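Local coordinates for ectonucleotide pyrophosphatase/phosphodiesterase family member 5 (Mus musculus, PDB 5VEO), which probably hydrolyses phosphodiester bonds in nucleotide-derived substrates as a zinc-dependent ectoenzyme of the nucleotide pyrophosphatase/phosphodiesterase family, at residues 75-80 with 291-296; 67-72 with 104-109. The protein carries 1 engineered substitution. One frame throughout, in Å; residues are numbered along the deposited sequence.

Contact 1: 75-80 with 291-296. With AMP (adenosine monophosphate), chain Q.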
ATOM      1  N   GLY A  75      -1.462   3.058  12.863  1.00 12.20           N
ATOM      2  CA  GLY A  75      -2.477   2.176  13.403  1.00 13.58           C
ATOM      3  C   GLY A  75      -3.201   1.297  12.405  1.00 11.72           C
ATOM      4  O   GLY A  75      -3.986   0.435  12.824  1.00 11.18           O
ATOM      5  N   ILE A  76      -2.957   1.465  11.109  1.00 11.31           N
ATOM      6  CA  ILE A  76      -3.531   0.565  10.094  1.00  8.44           C
ATOM      7  C   ILE A  76      -2.470  -0.504   9.863  1.00  9.37           C
ATOM      8  O   ILE A  76      -1.634  -0.427   8.956  1.00 11.00           O
ATOM      9  CB  ILE A  76      -3.925   1.309   8.811  1.00 12.21           C
ATOM     10  CG1 ILE A  76      -4.973   2.399   9.086  1.00 13.48           C
ATOM     11  CG2 ILE A  76      -4.449   0.330   7.771  1.00 12.63           C
ATOM     12  CD1 ILE A  76      -6.340   1.882   9.491  1.00 16.09           C
ATOM     13  N   VAL A  77      -2.462  -1.504  10.752  1.00 11.28           N
ATOM     14  CA  VAL A  77      -1.362  -2.470  10.771  1.00 12.81           C
ATOM     15  C   VAL A  77      -1.579  -3.638   9.815  1.00  9.30           C
ATOM     16  O   VAL A  77      -0.620  -4.362   9.524  1.00 11.77           O
ATOM     17  CB  VAL A  77      -1.086  -3.007  12.191  1.00 11.99           C
ATOM     18  CG1 VAL A  77      -0.864  -1.856  13.168  1.00 14.97           C
ATOM     19  CG2 VAL A  77      -2.192  -3.902  12.700  1.00 14.17           C
ATOM     20  N   ALA A  78      -2.783  -3.816   9.288  1.00 10.35           N
ATOM     21  CA  ALA A  78      -3.091  -4.916   8.389  1.00  9.16           C
ATOM     22  C   ALA A  78      -4.406  -4.604   7.687  1.00  9.87           C
ATOM     23  O   ALA A  78      -5.126  -3.677   8.065  1.00  9.73           O
ATOM     24  CB  ALA A  78      -3.181  -6.242   9.153  1.00  9.84           C
ATOM     25  N   ASN A  79      -4.730  -5.417   6.669  1.00  9.12           N
ATOM     26  CA  ASN A  79      -6.036  -5.345   6.027  1.00  8.69           C
ATOM     27  C   ASN A  79      -7.120  -5.963   6.887  1.00  9.72           C
ATOM     28  O   ASN A  79      -8.296  -5.688   6.664  1.00 11.20           O
ATOM     29  CB  ASN A  79      -6.049  -6.080   4.694  1.00  9.53           C
ATOM     30  CG  ASN A  79      -5.125  -5.467   3.660  1.00  8.47           C
ATOM     31  OD1 ASN A  79      -4.690  -4.308   3.750  1.00  7.68           O
ATOM     32  ND2 ASN A  79      -4.859  -6.248   2.639  1.00  8.31           N
ATOM     33  N   ASP A  80      -6.734  -6.835   7.815  1.00 10.68           N
ATOM     34  CA  ASP A  80      -7.639  -7.482   8.759  1.00 10.75           C
ATOM     35  C   ASP A  80      -7.036  -7.320  10.139  1.00 10.01           C
ATOM     36  O   ASP A  80      -5.903  -7.753  10.372  1.00 11.08           O
ATOM     37  CB  ASP A  80      -7.835  -8.960   8.426  1.00 12.38           C
ATOM     38  CG  ASP A  80      -8.617  -9.151   7.155  1.00 17.56           C
ATOM     39  OD1 ASP A  80      -7.988  -9.262   6.091  1.00 26.41           O
ATOM     40  OD2 ASP A  80      -9.859  -9.162   7.212  1.00 23.08           O
ATOM     41  N   TRP A 291      11.015  -3.617  11.495  1.00 14.04           N
ATOM     42  CA  TRP A 291       9.684  -3.573  10.891  1.00 10.27           C
ATOM     43  C   TRP A 291       8.793  -2.485  11.477  1.00 12.33           C
ATOM     44  O   TRP A 291       7.762  -2.170  10.872  1.00 11.82           O
ATOM     45  CB  TRP A 291       8.986  -4.923  11.049  1.00 10.93           C
ATOM     46  CG  TRP A 291       9.486  -5.990  10.146  1.00 11.38           C
ATOM     47  CD1 TRP A 291      10.128  -5.825   8.943  1.00  8.99           C
ATOM     48  CD2 TRP A 291       9.367  -7.404  10.339  1.00 13.21           C
ATOM     49  NE1 TRP A 291      10.415  -7.043   8.389  1.00 11.78           N
ATOM     50  CE2 TRP A 291       9.955  -8.031   9.218  1.00 11.62           C
ATOM     51  CE3 TRP A 291       8.813  -8.200  11.340  1.00 11.52           C
ATOM     52  CZ2 TRP A 291      10.028  -9.422   9.090  1.00 11.33           C
ATOM     53  CZ3 TRP A 291       8.888  -9.572  11.218  1.00 13.79           C
ATOM     54  CH2 TRP A 291       9.474 -10.171  10.091  1.00 13.93           C
ATOM     55  N   HIS A 292       9.159  -1.911  12.624  1.00 12.53           N
ATOM     56  CA  HIS A 292       8.391  -0.815  13.228  1.00 15.12           C
ATOM     57  C   HIS A 292       6.921  -1.190  13.282  1.00 14.62           C
ATOM     58  O   HIS A 292       6.026  -0.487  12.792  1.00 15.19           O
ATOM     59  CB  HIS A 292       8.621   0.478  12.468  1.00 18.00           C
ATOM     60  CG  HIS A 292      10.070   0.806  12.337  1.00 17.99           C
ATOM     61  ND1 HIS A 292      10.872   1.034  13.433  1.00 22.38           N
ATOM     62  CD2 HIS A 292      10.880   0.863  11.256  1.00 21.62           C
ATOM     63  CE1 HIS A 292      12.110   1.249  13.031  1.00 24.31           C
ATOM     64  NE2 HIS A 292      12.142   1.156  11.712  1.00 21.61           N
ATOM     65  N   TYR A 293       6.682  -2.358  13.851  1.00 14.01           N
ATOM     66  CA  TYR A 293       5.374  -2.958  13.774  1.00 15.42           C
ATOM     67  C   TYR A 293       4.752  -3.201  15.140  1.00 23.59           C
ATOM     68  O   TYR A 293       3.538  -3.064  15.260  1.00 28.91           O
ATOM     69  CB  TYR A 293       5.465  -4.257  12.942  1.00 12.30           C
ATOM     70  CG  TYR A 293       4.144  -4.756  12.451  1.00 12.92           C
ATOM     71  CD1 TYR A 293       3.601  -5.933  12.937  1.00 14.68           C
ATOM     72  CD2 TYR A 293       3.424  -4.035  11.514  1.00 10.39           C
ATOM     73  CE1 TYR A 293       2.384  -6.389  12.485  1.00 13.55           C
ATOM     74  CE2 TYR A 293       2.202  -4.479  11.050  1.00 10.29           C
ATOM     75  CZ  TYR A 293       1.670  -5.647  11.567  1.00  8.50           C
ATOM     76  OH  TYR A 293       0.464  -6.129  11.131  1.00 12.78           O
ATOM     77  N   LYS A 294       5.544  -3.335  16.189  1.00 16.38           N
ATOM     78  CA  LYS A 294       5.113  -3.958  17.439  1.00 14.51           C
ATOM     79  C   LYS A 294       4.466  -3.016  18.449  1.00 16.03           C
ATOM     80  O   LYS A 294       3.731  -3.497  19.315  1.00 17.60           O
ATOM     81  CB  LYS A 294       6.319  -4.663  18.078  1.00 22.82           C
ATOM     82  CG  LYS A 294       7.223  -3.790  18.891  1.00 26.42           C
ATOM     83  CD  LYS A 294       8.236  -4.646  19.660  1.00 33.03           C
ATOM     84  CE  LYS A 294       9.476  -4.741  18.876  1.00 34.03           C
ATOM     85  NZ  LYS A 294      10.515  -5.583  19.528  1.00 30.21           N
ATOM     86  N   HIS A 295       4.702  -1.706  18.377  1.00 17.78           N
ATOM     87  CA  HIS A 295       4.250  -0.797  19.434  1.00 18.45           C
ATOM     88  C   HIS A 295       2.834  -0.296  19.159  1.00 16.29           C
ATOM     89  O   HIS A 295       2.585   0.893  18.977  1.00 19.54           O
ATOM     90  CB  HIS A 295       5.224   0.367  19.582  1.00 22.50           C
ATOM     91  CG  HIS A 295       6.599  -0.050  19.993  1.00 23.75           C
ATOM     92  ND1 HIS A 295       6.861  -0.662  21.200  1.00 31.11           N
ATOM     93  CD2 HIS A 295       7.789   0.044  19.353  1.00 26.65           C
ATOM     94  CE1 HIS A 295       8.155  -0.911  21.293  1.00 31.54           C
ATOM     95  NE2 HIS A 295       8.742  -0.492  20.186  1.00 30.66           N
ATOM     96  N   ASN A 296       1.896  -1.238  19.139  1.00 18.50           N
ATOM     97  CA  ASN A 296       0.505  -0.915  18.868  1.00 16.13           C
ATOM     98  C   ASN A 296      -0.356  -2.058  19.377  1.00 15.02           C
ATOM     99  O   ASN A 296      -0.023  -3.224  19.167  1.00 16.22           O
ATOM    100  CB  ASN A 296       0.265  -0.697  17.370  1.00 13.42           C
ATOM    101  CG  ASN A 296      -1.052  -0.010  17.092  1.00 17.74           C
ATOM    102  OD1 ASN A 296      -2.123  -0.619  17.205  1.00 17.45           O
ATOM    103  ND2 ASN A 296      -0.985   1.265  16.724  1.00 16.46           N
TER
HETATM  104  P   AMP Q 524      -4.064  -5.921  -1.175  1.00  7.97           P
HETATM  105  O1P AMP Q 524      -3.537  -5.893   0.228  1.00  9.16           O
HETATM  106  O2P AMP Q 524      -4.176  -7.353  -1.710  1.00  7.94           O
HETATM  107  O3P AMP Q 524      -3.263  -5.046  -2.135  1.00  8.37           O
HETATM  108  O5' AMP Q 524      -5.547  -5.317  -1.173  1.00 10.53           O
HETATM  109  C5' AMP Q 524      -6.066  -4.746  -2.384  1.00 11.55           C
HETATM  110  C4' AMP Q 524      -7.539  -4.974  -2.576  1.00 10.46           C
HETATM  111  O4' AMP Q 524      -8.247  -4.101  -1.706  1.00 15.30           O
HETATM  112  C3' AMP Q 524      -8.025  -4.624  -3.984  1.00 12.73           C
HETATM  113  O3' AMP Q 524      -8.323  -5.796  -4.711  1.00 20.69           O
HETATM  114  C2' AMP Q 524      -9.298  -3.799  -3.768  1.00 14.89           C
HETATM  115  O2' AMP Q 524     -10.423  -4.246  -4.475  1.00 22.33           O
HETATM  116  C1' AMP Q 524      -9.514  -3.874  -2.270  1.00 16.30           C
HETATM  117  N9  AMP Q 524     -10.053  -2.654  -1.711  1.00 15.95           N
HETATM  118  C8  AMP Q 524      -9.474  -1.441  -1.672  1.00 16.93           C
HETATM  119  N7  AMP Q 524     -10.294  -0.564  -1.041  1.00 15.49           N
HETATM  120  C5  AMP Q 524     -11.401  -1.267  -0.680  1.00 15.19           C
HETATM  121  C6  AMP Q 524     -12.665  -0.979   0.027  1.00 16.24           C
HETATM  122  N6  AMP Q 524     -12.913   0.264   0.478  1.00 17.62           N
HETATM  123  N1  AMP Q 524     -13.547  -1.979   0.203  1.00 17.15           N
HETATM  124  C2  AMP Q 524     -13.325  -3.233  -0.233  1.00 21.77           C
HETATM  125  N3  AMP Q 524     -12.199  -3.583  -0.876  1.00 19.39           N
HETATM  126  C4  AMP Q 524     -11.238  -2.637  -1.126  1.00 15.36           C
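The loop that lends Asn79 to the AMP pocket, after helix 71-74, is met at Val77 by Tyr293 from the loop between strands 279-283 and 302-306. The phenol reaches the backbone: Tyr293 OH donates a short hydrogen bond of 2.6 Å to Val77 O. That oxygen lies at the ring edge, in the plane of the phenol, whereas the hydroxyl stands 52° out of the carbonyl plane and uses neither lone-pair direction. A chi1 of -163° turns the Tyr293 ring away from its own backbone N and sends it across to Val77, and the two side chains cross at about a right angle. Val77 CB packs on Tyr293 CE2 at 3.8 Å. Asn296 ND2 approaches Gly75 CA while bonding to Glu72 O. A phenylalanine in place of Tyr293 would keep the ring against Val77 but lack the hydroxyl, and would probably leave the carbonyl of this buried residue short of a hydrogen-bond partner. Two residues beyond Val77, Asn79 ND2 donates to O1P of AMP at 2.8 Å, and its OD1 accepts from Tyr59 N, fixing which way the amide is turned. One hydroxyl thus ties 291-296, remote in sequence, to the backbone carrying Asn79, consistent with steadying it.

Contact 2: 67-72 with 104-109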
ATOM      1  N   THR A  67       0.664   9.617   5.345  1.00 10.60           N
ATOM      2  CA  THR A  67       1.014  10.037   6.704  1.00 12.89           C
ATOM      3  C   THR A  67       2.510  10.119   6.970  1.00 12.26           C
ATOM      4  O   THR A  67       2.908  10.823   7.908  1.00 14.95           O
ATOM      5  CB  THR A  67       0.423   9.089   7.762  1.00 12.18           C
ATOM      6  OG1 THR A  67       1.016   7.791   7.644  1.00 11.69           O
ATOM      7  CG2 THR A  67      -1.092   8.981   7.652  1.00 13.85           C
ATOM      8  N   GLY A  68       3.344   9.415   6.204  1.00 11.49           N
ATOM      9  CA  GLY A  68       4.768   9.366   6.468  1.00 13.46           C
ATOM     10  C   GLY A  68       5.142   8.537   7.669  1.00 12.23           C
ATOM     11  O   GLY A  68       6.292   8.617   8.122  1.00 15.80           O
ATOM     12  N   LEU A  69       4.211   7.730   8.181  1.00 11.51           N
ATOM     13  CA  LEU A  69       4.395   6.979   9.412  1.00 11.84           C
ATOM     14  C   LEU A  69       4.514   5.483   9.156  1.00 12.28           C
ATOM     15  O   LEU A  69       3.909   4.938   8.236  1.00 12.37           O
ATOM     16  CB  LEU A  69       3.227   7.206  10.360  1.00 14.64           C
ATOM     17  CG  LEU A  69       3.112   8.621  10.955  1.00 12.71           C
ATOM     18  CD1 LEU A  69       1.751   8.798  11.605  1.00 16.74           C
ATOM     19  CD2 LEU A  69       4.223   8.854  11.938  1.00 16.34           C
ATOM     20  N   PHE A  70       5.277   4.822  10.015  1.00 12.04           N
ATOM     21  CA  PHE A  70       5.248   3.370  10.090  1.00 11.43           C
ATOM     22  C   PHE A  70       3.912   2.897  10.648  1.00  9.68           C
ATOM     23  O   PHE A  70       3.167   3.661  11.283  1.00 12.14           O
ATOM     24  CB  PHE A  70       6.386   2.862  10.968  1.00 14.97           C
ATOM     25  CG  PHE A  70       7.731   3.082  10.375  1.00 17.89           C
ATOM     26  CD1 PHE A  70       8.093   2.430   9.213  1.00 19.68           C
ATOM     27  CD2 PHE A  70       8.637   3.942  10.968  1.00 23.50           C
ATOM     28  CE1 PHE A  70       9.346   2.617   8.657  1.00 26.39           C
ATOM     29  CE2 PHE A  70       9.896   4.133  10.419  1.00 25.13           C
ATOM     30  CZ  PHE A  70      10.244   3.482   9.258  1.00 24.45           C
ATOM     31  N   ALA A  71       3.601   1.620  10.387  1.00 10.69           N
ATOM     32  CA  ALA A  71       2.280   1.091  10.728  1.00 11.48           C
ATOM     33  C   ALA A  71       2.014   1.086  12.232  1.00 12.31           C
ATOM     34  O   ALA A  71       0.869   1.290  12.652  1.00 12.41           O
ATOM     35  CB  ALA A  71       2.101  -0.319  10.156  1.00 11.22           C
ATOM     36  N   GLU A  72       3.032   0.850  13.068  1.00 12.29           N
ATOM     37  CA  GLU A  72       2.761   0.862  14.498  1.00 13.77           C
ATOM     38  C   GLU A  72       2.314   2.239  14.974  1.00 14.49           C
ATOM     39  O   GLU A  72       1.643   2.330  16.008  1.00 15.60           O
ATOM     40  CB  GLU A  72       3.987   0.388  15.295  1.00 15.22           C
ATOM     41  CG  GLU A  72       5.162   1.371  15.313  1.00 16.11           C
ATOM     42  CD  GLU A  72       6.416   0.807  15.968  1.00 18.39           C
ATOM     43  OE1 GLU A  72       7.444   1.522  15.975  1.00 23.03           O
ATOM     44  OE2 GLU A  72       6.385  -0.334  16.473  1.00 19.59           O
ATOM     45  N   GLU A 104      -7.831   6.976  13.204  1.00 17.02           N
ATOM     46  CA  GLU A 104      -7.624   8.262  13.844  1.00 19.19           C
ATOM     47  C   GLU A 104      -6.379   8.320  14.732  1.00 17.02           C
ATOM     48  O   GLU A 104      -6.173   9.325  15.423  1.00 19.63           O
ATOM     49  CB  GLU A 104      -8.895   8.632  14.610  1.00 18.81           C
ATOM     50  CG  GLU A 104      -9.976   9.043  13.620  1.00 21.32           C
ATOM     51  CD  GLU A 104     -11.331   9.293  14.227  1.00 24.15           C
ATOM     52  OE1 GLU A 104     -11.658   8.725  15.298  1.00 27.07           O
ATOM     53  OE2 GLU A 104     -12.075  10.076  13.611  1.00 24.38           O
ATOM     54  N   GLU A 105      -5.511   7.305  14.700  1.00 17.26           N
ATOM     55  CA  GLU A 105      -4.208   7.468  15.335  1.00 16.73           C
ATOM     56  C   GLU A 105      -3.273   8.332  14.503  1.00 18.83           C
ATOM     57  O   GLU A 105      -2.196   8.701  14.986  1.00 21.15           O
ATOM     58  CB  GLU A 105      -3.590   6.095  15.630  1.00 16.27           C
ATOM     59  CG  GLU A 105      -4.525   5.296  16.513  1.00 19.38           C
ATOM     60  CD  GLU A 105      -4.069   3.909  16.870  1.00 23.18           C
ATOM     61  OE1 GLU A 105      -4.799   3.261  17.653  1.00 27.45           O
ATOM     62  OE2 GLU A 105      -3.007   3.462  16.408  1.00 20.06           O
ATOM     63  N   ALA A 106      -3.668   8.678  13.280  1.00 16.74           N
ATOM     64  CA  ALA A 106      -2.899   9.563  12.420  1.00 15.78           C
ATOM     65  C   ALA A 106      -3.870  10.475  11.687  1.00 15.29           C
ATOM     66  O   ALA A 106      -5.093  10.355  11.827  1.00 17.89           O
ATOM     67  CB  ALA A 106      -2.037   8.779  11.425  1.00 16.13           C
ATOM     68  N   THR A 107      -3.308  11.385  10.899  1.00 14.51           N
ATOM     69  CA  THR A 107      -4.078  12.325  10.088  1.00 17.42           C
ATOM     70  C   THR A 107      -3.554  12.286   8.659  1.00 15.74           C
ATOM     71  O   THR A 107      -2.399  12.695   8.423  1.00 15.51           O
ATOM     72  CB  THR A 107      -3.977  13.736  10.660  1.00 16.65           C
ATOM     73  OG1 THR A 107      -4.562  13.754  11.965  1.00 20.33           O
ATOM     74  CG2 THR A 107      -4.694  14.738   9.759  1.00 20.12           C
ATOM     75  N   PRO A 108      -4.345  11.830   7.685  1.00 13.30           N
ATOM     76  CA  PRO A 108      -3.851  11.779   6.303  1.00 13.97           C
ATOM     77  C   PRO A 108      -3.704  13.169   5.707  1.00 13.28           C
ATOM     78  O   PRO A 108      -4.368  14.133   6.106  1.00 14.64           O
ATOM     79  CB  PRO A 108      -4.924  10.969   5.569  1.00 14.06           C
ATOM     80  CG  PRO A 108      -6.182  11.248   6.358  1.00 14.61           C
ATOM     81  CD  PRO A 108      -5.727  11.325   7.787  1.00 14.27           C
ATOM     82  N   ILE A 109      -2.834  13.244   4.697  1.00 11.90           N
ATOM     83  CA  ILE A 109      -2.409  14.526   4.157  1.00 13.30           C
ATOM     84  C   ILE A 109      -3.571  15.333   3.563  1.00 14.05           C
ATOM     85  O   ILE A 109      -3.506  16.563   3.522  1.00 15.01           O
ATOM     86  CB  ILE A 109      -1.283  14.304   3.133  1.00 12.95           C
ATOM     87  CG1 ILE A 109      -0.630  15.649   2.819  1.00 12.95           C
ATOM     88  CG2 ILE A 109      -1.799  13.608   1.876  1.00 14.42           C
ATOM     89  CD1 ILE A 109       0.574  15.542   1.922  1.00 15.52           C
TER
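An ST turn where the chain leaves helix 58-67 brings Thr67 and Leu69 against Ala106 in the loop leading to helix 109-115, within the alkaline phosphatase-like fold of this family. Thr67 OG1 accepts from Leu69 N at 3.2 Å, with an N-H...O angle of 150°, and is also hydrogen-bonded to Tyr63 O, back along the helix. The buried hydroxyl is therefore satisfied on its own side of the contact. With chi1 at 65°, OG1 sits between the backbone N and the carbonyl carbon, and CG2 is left to face the other segment. This methyl lies 3.9 Å from Ala106 CB and also reaches Thr107 O and Pro108 CA, so one threonine branch spans three successive residues. The two backbones come nearest here, with CA of Thr67 and CA of Pro108 5.2 Å apart. No hydrogen bond crosses between the segments; apolar contact does the joining. Gly68, with positive phi, carries the chain out of the helix, and Leu69 then turns its side chain toward Ala106. Tyr63 of helix 58-67 and His74 of helix 71-74 also touch the alanine, while Leu69 touches a glycan sugar as well. Between the two segments, the alanine methyl is shared: Thr67 CG2 and Leu69 CD1 approach Ala106 CB from directions roughly at right angles to each other, the leucine carbon at 3.8 Å.

From the N terminus, the chain leaves helix 58-67 through 67-72, forms helix 71-74 and continues directly into 75-80. Contact 2 closes first, when 104-109 returns to 67-72 after the short strands 80-83 and 88-91. Contact 1 closes much later, when 291-296, just ahead of strand 302-306, comes back to 75-80. The segments alternate, so the two loops cross. Their centres are 11 Å apart, and Glu72 joins them: its OE2 lies 2.9 Å from His295 N in a probable hydrogen bond. Together they tie the region round helices 58-67 and 71-74 to the entry of helix 109-115 and to the four-stranded antiparallel sheet.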